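Inositol 2-dehydrogenase/D-chiro-inositol 3-dehydrogenase (Lactobacillus casei, PDB 4MIY) catalyses the NAD-dependent oxidation of myo-inositol to 2-keto-myo-inositol and of D-chiro-inositol to 1-keto-D-chiro-inositol. Local coordinates at residues S154-N159 with V230-G235; V150-H155 with K239-G244. All coordinates share one frame; numbering follows the deposited sequence. Where two conformers were deposited one is given.

Contact 1 of 2, residues S154-N159 with V230-G235; sequences SHINPN and VTAQYG
The amides of Asn-159 and Gln-233 meet obliquely, their planes 72° apart, and exchange two hydrogen bonds. Gln-233 NE2 gives one to Asn-159 OD1 at 2.9 Å. Asn-159 ND2 gives one back to Gln-233 OE1 at 3.1 Å. Each donor stands above the carbonyl plane of its acceptor. The pair is described for one of two modelled conformers of Asn-159 and is doubtful for the other. This is the loop between strands 223-229 and 237-244 of the C-terminal alpha/beta domain, packed on the residues that follow strand 148-156. The two strands flank strand 148-156, in what is probably a Gfo/Idh/MocA family dehydrogenase.

The amide of Asn-157 has both partners close to its plane: Asn-157 ND2 bonds to Val-230 O at 3.1 Å (N-H...O 161°) and also to Asn-159 O. These two bonds fix the rotation of the amide. The ring of Tyr-234 meets Ile-156 CG2 obliquely, with Tyr-234 CE2 3.6 Å away, and Tyr-234 OH bonds to Glu-237. Two backbone bonds tie the loop down, Ala-232 N to Asn-157 O and Gln-233 N to Pro-158 O.

The side chain of Gln-233 sets out away from 154-159, but the bend at chi2 (-59°) brings its amide back to Asn-159. Gln-233 NE2 also bonds to Thr-231 O at 2.8 Å, which anchors that amide within its own loop. Ile-156 CG2 packs on Ala-232 CB at 3.5 Å. Glu-248 of the second subunit packs on both Ile-156 and Tyr-234, placing the contact at a subunit interface. The side chain of Asn-157 is about 11 Å from the bound NAD. Pro-158 packs against Gly-235: its nitrogen has no hydrogen to give, and Pro-158 CD lies 3.4 Å from Gly-235 O.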
ATOM      1  N   SER A 154      -4.444   8.405 -16.014  1.00 12.51           N
ATOM      2  CA  SER A 154      -3.111   8.531 -16.609  1.00 14.53           C
ATOM      3  C   SER A 154      -2.853   7.396 -17.554  1.00 12.51           C
ATOM      4  O   SER A 154      -3.199   6.289 -17.298  1.00 13.46           O
ATOM      5  CB  SER A 154      -2.010   8.559 -15.553  1.00 13.53           C
ATOM      6  OG  SER A 154      -2.188   9.620 -14.676  1.00 15.23           O
ATOM      7  N   HIS A 155      -2.243   7.737 -18.673  1.00 13.63           N
ATOM      8  CA  HIS A 155      -1.760   6.785 -19.622  1.00 12.21           C
ATOM      9  C   HIS A 155      -0.279   7.078 -19.830  1.00 13.58           C
ATOM     10  O   HIS A 155       0.088   7.989 -20.485  1.00 13.89           O
ATOM     11  CB  HIS A 155      -2.565   6.851 -20.926  1.00 14.16           C
ATOM     12  CG  HIS A 155      -2.374   5.672 -21.824  1.00 12.99           C
ATOM     13  ND1 HIS A 155      -3.248   5.370 -22.838  1.00 15.04           N
ATOM     14  CD2 HIS A 155      -1.395   4.754 -21.895  1.00 14.33           C
ATOM     15  CE1 HIS A 155      -2.833   4.298 -23.467  1.00 14.91           C
ATOM     16  NE2 HIS A 155      -1.709   3.902 -22.915  1.00 16.63           N
ATOM     17  N   ILE A 156       0.526   6.263 -19.171  1.00 14.30           N
ATOM     18  CA  ILE A 156       1.951   6.452 -19.027  1.00 12.96           C
ATOM     19  C   ILE A 156       2.698   5.364 -19.809  1.00 13.70           C
ATOM     20  O   ILE A 156       2.450   4.197 -19.663  1.00 13.82           O
ATOM     21  CB  ILE A 156       2.367   6.374 -17.569  1.00 11.80           C
ATOM     22  CG1 ILE A 156       1.564   7.338 -16.697  1.00 13.38           C
ATOM     23  CG2 ILE A 156       3.822   6.655 -17.392  1.00 15.30           C
ATOM     24  CD1 ILE A 156       1.683   8.738 -17.065  1.00 16.73           C
ATOM     25  N   ASN A 157       3.596   5.793 -20.669  1.00 14.69           N
ATOM     26  CA  ASN A 157       4.387   4.905 -21.488  1.00 14.57           C
ATOM     27  C   ASN A 157       5.836   5.377 -21.418  1.00 15.24           C
ATOM     28  O   ASN A 157       6.085   6.537 -21.304  1.00 15.26           O
ATOM     29  CB  ASN A 157       3.827   4.940 -22.908  1.00 17.36           C
ATOM     30  CG  ASN A 157       4.608   4.120 -23.874  1.00 22.04           C
ATOM     31  OD1 ASN A 157       4.411   2.938 -23.995  1.00 21.29           O
ATOM     32  ND2 ASN A 157       5.507   4.757 -24.570  1.00 21.60           N
ATOM     33  N   PRO A 158       6.776   4.449 -21.444  1.00 14.71           N
ATOM     34  CA  PRO A 158       8.163   4.857 -21.178  1.00 16.77           C
ATOM     35  C   PRO A 158       8.881   5.633 -22.307  1.00 17.54           C
ATOM     36  O   PRO A 158       9.565   6.572 -22.050  1.00 15.93           O
ATOM     37  CB  PRO A 158       8.852   3.529 -20.918  1.00 16.76           C
ATOM     38  CG  PRO A 158       7.950   2.485 -21.521  1.00 20.87           C
ATOM     39  CD  PRO A 158       6.598   2.992 -21.448  1.00 16.01           C
ATOM     40  N   ASN A 159       8.667   5.204 -23.536  1.00 17.19           N
ATOM     41  CA  ASN A 159       9.320   5.781 -24.704  0.50 19.61           C
ATOM     42  C   ASN A 159       8.593   5.375 -25.980  1.00 18.42           C
ATOM     43  O   ASN A 159       7.904   4.401 -25.998  1.00 20.40           O
ATOM     44  CB  ASN A 159      10.789   5.335 -24.794  0.50 18.97           C
ATOM     45  CG  ASN A 159      11.736   6.250 -24.048  0.50 19.30           C
ATOM     46  OD1 ASN A 159      11.847   7.419 -24.363  0.50 22.74           O
ATOM     47  ND2 ASN A 159      12.442   5.708 -23.073  0.50 21.93           N
ATOM     48  N   VAL A 230       4.020   9.839 -22.823  1.00 13.80           N
ATOM     49  CA  VAL A 230       4.539   8.705 -23.570  1.00 15.36           C
ATOM     50  C   VAL A 230       6.066   8.591 -23.641  1.00 16.52           C
ATOM     51  O   VAL A 230       6.582   7.661 -24.185  1.00 16.12           O
ATOM     52  CB  VAL A 230       3.918   8.614 -24.994  1.00 16.72           C
ATOM     53  CG1 VAL A 230       2.426   8.532 -24.923  1.00 16.60           C
ATOM     54  CG2 VAL A 230       4.348   9.762 -25.852  1.00 19.12           C
ATOM     55  N   THR A 231       6.750   9.544 -23.041  1.00 14.00           N
ATOM     56  CA  THR A 231       8.190   9.494 -22.882  1.00 15.88           C
ATOM     57  C   THR A 231       8.602   9.522 -21.406  1.00 16.25           C
ATOM     58  O   THR A 231       9.619  10.028 -21.053  1.00 15.70           O
ATOM     59  CB  THR A 231       8.922  10.647 -23.633  1.00 17.05           C
ATOM     60  OG1 THR A 231       8.552  11.900 -23.090  1.00 18.62           O
ATOM     61  CG2 THR A 231       8.597  10.656 -25.089  1.00 17.16           C
ATOM     62  N   ALA A 232       7.764   8.933 -20.584  1.00 15.28           N
ATOM     63  CA  ALA A 232       7.876   9.005 -19.154  1.00 15.82           C
ATOM     64  C   ALA A 232       9.058   8.306 -18.526  1.00 15.05           C
ATOM     65  O   ALA A 232       9.326   8.523 -17.397  1.00 14.35           O
ATOM     66  CB  ALA A 232       6.595   8.473 -18.539  1.00 13.30           C
ATOM     67  N   GLN A 233       9.699   7.441 -19.294  1.00 14.16           N
ATOM     68  CA  GLN A 233      10.902   6.703 -18.945  1.00 15.31           C
ATOM     69  C   GLN A 233      10.743   5.533 -17.947  1.00 15.38           C
ATOM     70  O   GLN A 233      11.256   4.487 -18.150  1.00 16.00           O
ATOM     71  CB  GLN A 233      12.043   7.622 -18.487  1.00 15.96           C
ATOM     72  CG  GLN A 233      12.374   8.762 -19.437  1.00 15.46           C
ATOM     73  CD  GLN A 233      12.765   8.297 -20.810  1.00 17.86           C
ATOM     74  OE1 GLN A 233      13.690   7.567 -20.967  1.00 21.44           O
ATOM     75  NE2 GLN A 233      12.042   8.733 -21.797  1.00 18.21           N
ATOM     76  N   TYR A 234       9.997   5.756 -16.883  1.00 13.53           N
ATOM     77  CA  TYR A 234      10.050   4.860 -15.749  1.00 12.77           C
ATOM     78  C   TYR A 234       9.319   3.530 -15.962  1.00 14.30           C
ATOM     79  O   TYR A 234       9.653   2.571 -15.374  1.00 13.70           O
ATOM     80  CB  TYR A 234       9.546   5.538 -14.461  1.00 12.18           C
ATOM     81  CG  TYR A 234       8.051   5.640 -14.298  1.00 12.55           C
ATOM     82  CD1 TYR A 234       7.329   4.606 -13.781  1.00 12.25           C
ATOM     83  CD2 TYR A 234       7.378   6.764 -14.653  1.00 12.93           C
ATOM     84  CE1 TYR A 234       5.990   4.688 -13.635  1.00 12.94           C
ATOM     85  CE2 TYR A 234       6.029   6.850 -14.515  1.00 13.40           C
ATOM     86  CZ  TYR A 234       5.348   5.818 -13.993  1.00 14.56           C
ATOM     87  OH  TYR A 234       3.991   5.868 -13.853  1.00 15.02           O
ATOM     88  N   GLY A 235       8.301   3.539 -16.795  1.00 14.64           N
ATOM     89  CA  GLY A 235       7.428   2.412 -16.940  1.00 15.75           C
ATOM     90  C   GLY A 235       6.184   2.648 -17.768  1.00 13.78           C
ATOM     91  O   GLY A 235       5.956   3.720 -18.235  1.00 14.51           O
TER

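Contact 2 of 2, residues V150-H155 with K239-G244; sequences VVRASH and KLEVIG. With GOL (glycerol), chain G; GOL (glycerol), chain S.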
ATOM      1  N   VAL A 150     -15.982  13.534 -11.128  1.00 13.04           N
ATOM      2  CA  VAL A 150     -14.727  13.735 -11.806  1.00 14.23           C
ATOM      3  C   VAL A 150     -14.039  12.383 -11.981  1.00 13.84           C
ATOM      4  O   VAL A 150     -14.180  11.546 -11.166  1.00 13.60           O
ATOM      5  CB  VAL A 150     -13.805  14.700 -11.025  1.00 12.51           C
ATOM      6  CG1 VAL A 150     -12.443  14.852 -11.721  1.00 13.98           C
ATOM      7  CG2 VAL A 150     -14.468  16.048 -10.850  1.00 15.49           C
ATOM      8  N   VAL A 151     -13.344  12.208 -13.091  1.00 13.19           N
ATOM      9  CA  VAL A 151     -12.493  11.064 -13.322  1.00 13.02           C
ATOM     10  C   VAL A 151     -11.082  11.561 -13.628  1.00 13.67           C
ATOM     11  O   VAL A 151     -10.901  12.431 -14.434  1.00 15.19           O
ATOM     12  CB  VAL A 151     -12.978  10.192 -14.490  1.00 12.73           C
ATOM     13  CG1 VAL A 151     -12.029   9.049 -14.769  1.00 16.88           C
ATOM     14  CG2 VAL A 151     -14.344   9.660 -14.251  1.00 16.45           C
ATOM     15  N   ARG A 152     -10.104  11.021 -12.929  1.00 13.44           N
ATOM     16  CA  ARG A 152      -8.729  11.338 -13.210  1.00 14.97           C
ATOM     17  C   ARG A 152      -7.982  10.102 -13.660  1.00 14.49           C
ATOM     18  O   ARG A 152      -8.013   9.109 -13.017  1.00 15.98           O
ATOM     19  CB  ARG A 152      -8.060  11.938 -12.009  1.00 15.49           C
ATOM     20  CG  ARG A 152      -8.550  13.315 -11.692  1.00 23.20           C
ATOM     21  CD  ARG A 152      -7.885  13.920 -10.521  1.00 26.37           C
ATOM     22  NE  ARG A 152      -7.551  15.277 -10.808  1.00 27.75           N
ATOM     23  CZ  ARG A 152      -6.843  16.076 -10.027  1.00 24.00           C
ATOM     24  NH1 ARG A 152      -6.392  15.669  -8.869  1.00 24.04           N
ATOM     25  NH2 ARG A 152      -6.621  17.294 -10.415  1.00 27.41           N
ATOM     26  N   ALA A 153      -7.298  10.198 -14.783  1.00 12.58           N
ATOM     27  CA  ALA A 153      -6.646   9.064 -15.355  1.00 13.54           C
ATOM     28  C   ALA A 153      -5.277   9.418 -15.903  1.00 12.49           C
ATOM     29  O   ALA A 153      -5.013  10.546 -16.196  1.00 13.51           O
ATOM     30  CB  ALA A 153      -7.501   8.458 -16.419  1.00 13.94           C
ATOM     31  N   SER A 154      -4.444   8.405 -16.014  1.00 12.51           N
ATOM     32  CA  SER A 154      -3.111   8.531 -16.609  1.00 14.53           C
ATOM     33  C   SER A 154      -2.853   7.396 -17.554  1.00 12.51           C
ATOM     34  O   SER A 154      -3.199   6.289 -17.298  1.00 13.46           O
ATOM     35  CB  SER A 154      -2.010   8.559 -15.553  1.00 13.53           C
ATOM     36  OG  SER A 154      -2.188   9.620 -14.676  1.00 15.23           O
ATOM     37  N   HIS A 155      -2.243   7.737 -18.673  1.00 13.63           N
ATOM     38  CA  HIS A 155      -1.760   6.785 -19.622  1.00 12.21           C
ATOM     39  C   HIS A 155      -0.279   7.078 -19.830  1.00 13.58           C
ATOM     40  O   HIS A 155       0.088   7.989 -20.485  1.00 13.89           O
ATOM     41  CB  HIS A 155      -2.565   6.851 -20.926  1.00 14.16           C
ATOM     42  CG  HIS A 155      -2.374   5.672 -21.824  1.00 12.99           C
ATOM     43  ND1 HIS A 155      -3.248   5.370 -22.838  1.00 15.04           N
ATOM     44  CD2 HIS A 155      -1.395   4.754 -21.895  1.00 14.33           C
ATOM     45  CE1 HIS A 155      -2.833   4.298 -23.467  1.00 14.91           C
ATOM     46  NE2 HIS A 155      -1.709   3.902 -22.915  1.00 16.63           N
ATOM     47  N   LYS A 239      -3.544   4.408 -14.891  1.00 12.83           N
ATOM     48  CA  LYS A 239      -4.131   4.811 -13.627  1.00 12.65           C
ATOM     49  C   LYS A 239      -5.537   5.333 -13.855  1.00 14.29           C
ATOM     50  O   LYS A 239      -5.809   5.909 -14.855  1.00 14.28           O
ATOM     51  CB  LYS A 239      -3.304   5.921 -12.960  1.00 15.75           C
ATOM     52  CG  LYS A 239      -1.820   5.660 -12.835  1.00 17.16           C
ATOM     53  CD  LYS A 239      -1.174   6.840 -12.151  1.00 18.71           C
ATOM     54  CE  LYS A 239       0.336   6.714 -12.019  1.00 20.07           C
ATOM     55  NZ  LYS A 239       0.884   7.712 -11.122  1.00 25.82           N
ATOM     56  N   LEU A 240      -6.406   5.123 -12.893  1.00 11.82           N
ATOM     57  CA  LEU A 240      -7.791   5.493 -13.005  1.00 13.60           C
ATOM     58  C   LEU A 240      -8.381   5.742 -11.636  1.00 12.43           C
ATOM     59  O   LEU A 240      -8.271   4.938 -10.780  1.00 13.94           O
ATOM     60  CB  LEU A 240      -8.567   4.387 -13.711  1.00 13.28           C
ATOM     61  CG  LEU A 240     -10.073   4.591 -13.869  1.00 14.65           C
ATOM     62  CD1 LEU A 240     -10.337   5.780 -14.749  1.00 16.45           C
ATOM     63  CD2 LEU A 240     -10.646   3.385 -14.464  1.00 16.07           C
ATOM     64  N   GLU A 241      -8.972   6.901 -11.467  1.00 12.48           N
ATOM     65  CA  GLU A 241      -9.589   7.319 -10.238  1.00 14.48           C
ATOM     66  C   GLU A 241     -10.935   7.954 -10.564  1.00 14.00           C
ATOM     67  O   GLU A 241     -11.015   8.805 -11.389  1.00 14.23           O
ATOM     68  CB  GLU A 241      -8.687   8.337  -9.543  1.00 15.18           C
ATOM     69  CG  GLU A 241      -9.196   8.883  -8.287  1.00 17.64           C
ATOM     70  CD  GLU A 241      -8.330  10.016  -7.744  1.00 26.80           C
ATOM     71  OE1 GLU A 241      -7.495  10.521  -8.464  1.00 28.10           O
ATOM     72  OE2 GLU A 241      -8.496  10.375  -6.592  1.00 30.07           O
ATOM     73  N   VAL A 242     -11.970   7.500  -9.888  1.00 12.41           N
ATOM     74  CA  VAL A 242     -13.287   8.081  -9.987  1.00 14.93           C
ATOM     75  C   VAL A 242     -13.649   8.769  -8.681  1.00 13.28           C
ATOM     76  O   VAL A 242     -13.622   8.180  -7.648  1.00 12.52           O
ATOM     77  CB  VAL A 242     -14.361   7.022 -10.361  1.00 12.11           C
ATOM     78  CG1 VAL A 242     -15.742   7.675 -10.486  1.00 14.76           C
ATOM     79  CG2 VAL A 242     -13.998   6.329 -11.595  1.00 16.08           C
ATOM     80  N   ILE A 243     -13.952  10.051  -8.775  1.00 12.17           N
ATOM     81  CA  ILE A 243     -14.398  10.847  -7.663  1.00 13.26           C
ATOM     82  C   ILE A 243     -15.898  10.896  -7.624  1.00 12.71           C
ATOM     83  O   ILE A 243     -16.494  11.443  -8.492  1.00 14.23           O
ATOM     84  CB  ILE A 243     -13.946  12.293  -7.835  1.00 15.06           C
ATOM     85  CG1 ILE A 243     -12.455  12.358  -8.115  1.00 19.45           C
ATOM     86  CG2 ILE A 243     -14.367  13.122  -6.666  1.00 16.20           C
ATOM     87  CD1 ILE A 243     -11.705  11.881  -7.093  1.00 17.49           C
ATOM     88  N   GLY A 244     -16.471  10.359  -6.574  1.00 11.00           N
ATOM     89  CA  GLY A 244     -17.895  10.346  -6.403  1.00 12.78           C
ATOM     90  C   GLY A 244     -18.360  11.318  -5.353  1.00 12.27           C
ATOM     91  O   GLY A 244     -17.587  11.891  -4.649  1.00 13.02           O
TER
HETATM   92  C1  GOL G 403      -3.646  10.859 -11.107  1.00 26.11           C
HETATM   93  O1  GOL G 403      -2.532  11.204 -11.842  1.00 27.26           O
HETATM   94  C2  GOL G 403      -4.129   9.513 -11.640  1.00 25.54           C
HETATM   95  O2  GOL G 403      -4.383   9.695 -12.987  1.00 26.23           O
HETATM   96  C3  GOL G 403      -5.413   9.037 -10.996  1.00 23.96           C
HETATM   97  O3  GOL G 403      -5.287   9.098  -9.606  1.00 30.68           O
HETATM   98  C1  GOL S 404      -4.981  12.736  -8.151  1.00 25.70           C
HETATM   99  O1  GOL S 404      -6.374  12.853  -7.965  1.00 28.61           O
HETATM  100  C2  GOL S 404      -4.272  13.178  -6.881  1.00 25.52           C
HETATM  101  O2  GOL S 404      -4.622  14.503  -6.724  1.00 25.47           O
HETATM  102  C3  GOL S 404      -2.763  13.090  -6.843  1.00 21.21           C
HETATM  103  O3  GOL S 404      -2.406  11.788  -7.243  1.00 27.90           O
HETATM  104  O   HOH W   1       0.389   9.860 -13.368  1.00 18.81           O
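Val-151 CG1 packs obliquely on Leu-240 CD1 at 3.7 Å, and Ala-153 CB lies near the same methyl. Val-242 CG2 approaches Val-151 CG2 on this face. On the other face Val-150 CB meets Ile-243 CG1 at 4.0 Å.

Strands 148-156 and 237-244 are antiparallel neighbours in the mixed sheet of the C-terminal alpha/beta domain. Their hydrogen-bonded pairs are Val-150 with Ile-243, Arg-152 with Glu-241 and Ser-154 with Lys-239; the bond from Val-150 N is weak.

The polar edge follows on the Arg-152 face. Glu-241 is extended (chi2 -173°), which carries OE1 out to two glycerols, probably from the crystallisation liquor. O1 of the chain S glycerol donates to Glu-241 OE1 at 2.6 Å and accepts from Arg-152 NH1 at 3.0 Å, in the guanidinium plane. O3 of the chain G glycerol also bonds to Glu-241 OE1. Arg-152 NE bonds to Gln-225, and NH1 also reaches Ala-153 O of the second subunit. A leucine here would probably leave Gln-225 OE1 and Ala-153 O of the second subunit without this donor. A water joins Ser-154 OG (2.9 Å) to Lys-239 NZ (3.1 Å). Lys-239 NZ also forms salt bridges to Glu-248 and Glu-241 of the second subunit.

Strand 223-229 continues the sheet beyond strand 148-156. The Val-151 face rests on helices: Met-181 of helix 168-185 meets Ala-153 and Leu-240, and Leu-136 and Leu-140 of helix 131-141 meet Val-242.

After the NAD-binding Rossmann part, the chain enters strand 148-156, from which both contacts start. The chain then runs through helix 168-185 and strands 189-195, 212-218 and 223-229. Contact 1 closes this loop when residues 230-235 return to the residues just after strand 148-156. A few residues on, contact 2 closes a slightly longer loop by pairing strand 237-244 beside strand 148-156. The shorter loop lies inside the longer one, and the two contacts share Ser-154 and His-155. Tyr-234 OH and Lys-239 CE, 4.2 Å apart, join them by packing. Together they tie strand 148-156 to the strand and connecting loop beside it, where the second subunit touches both.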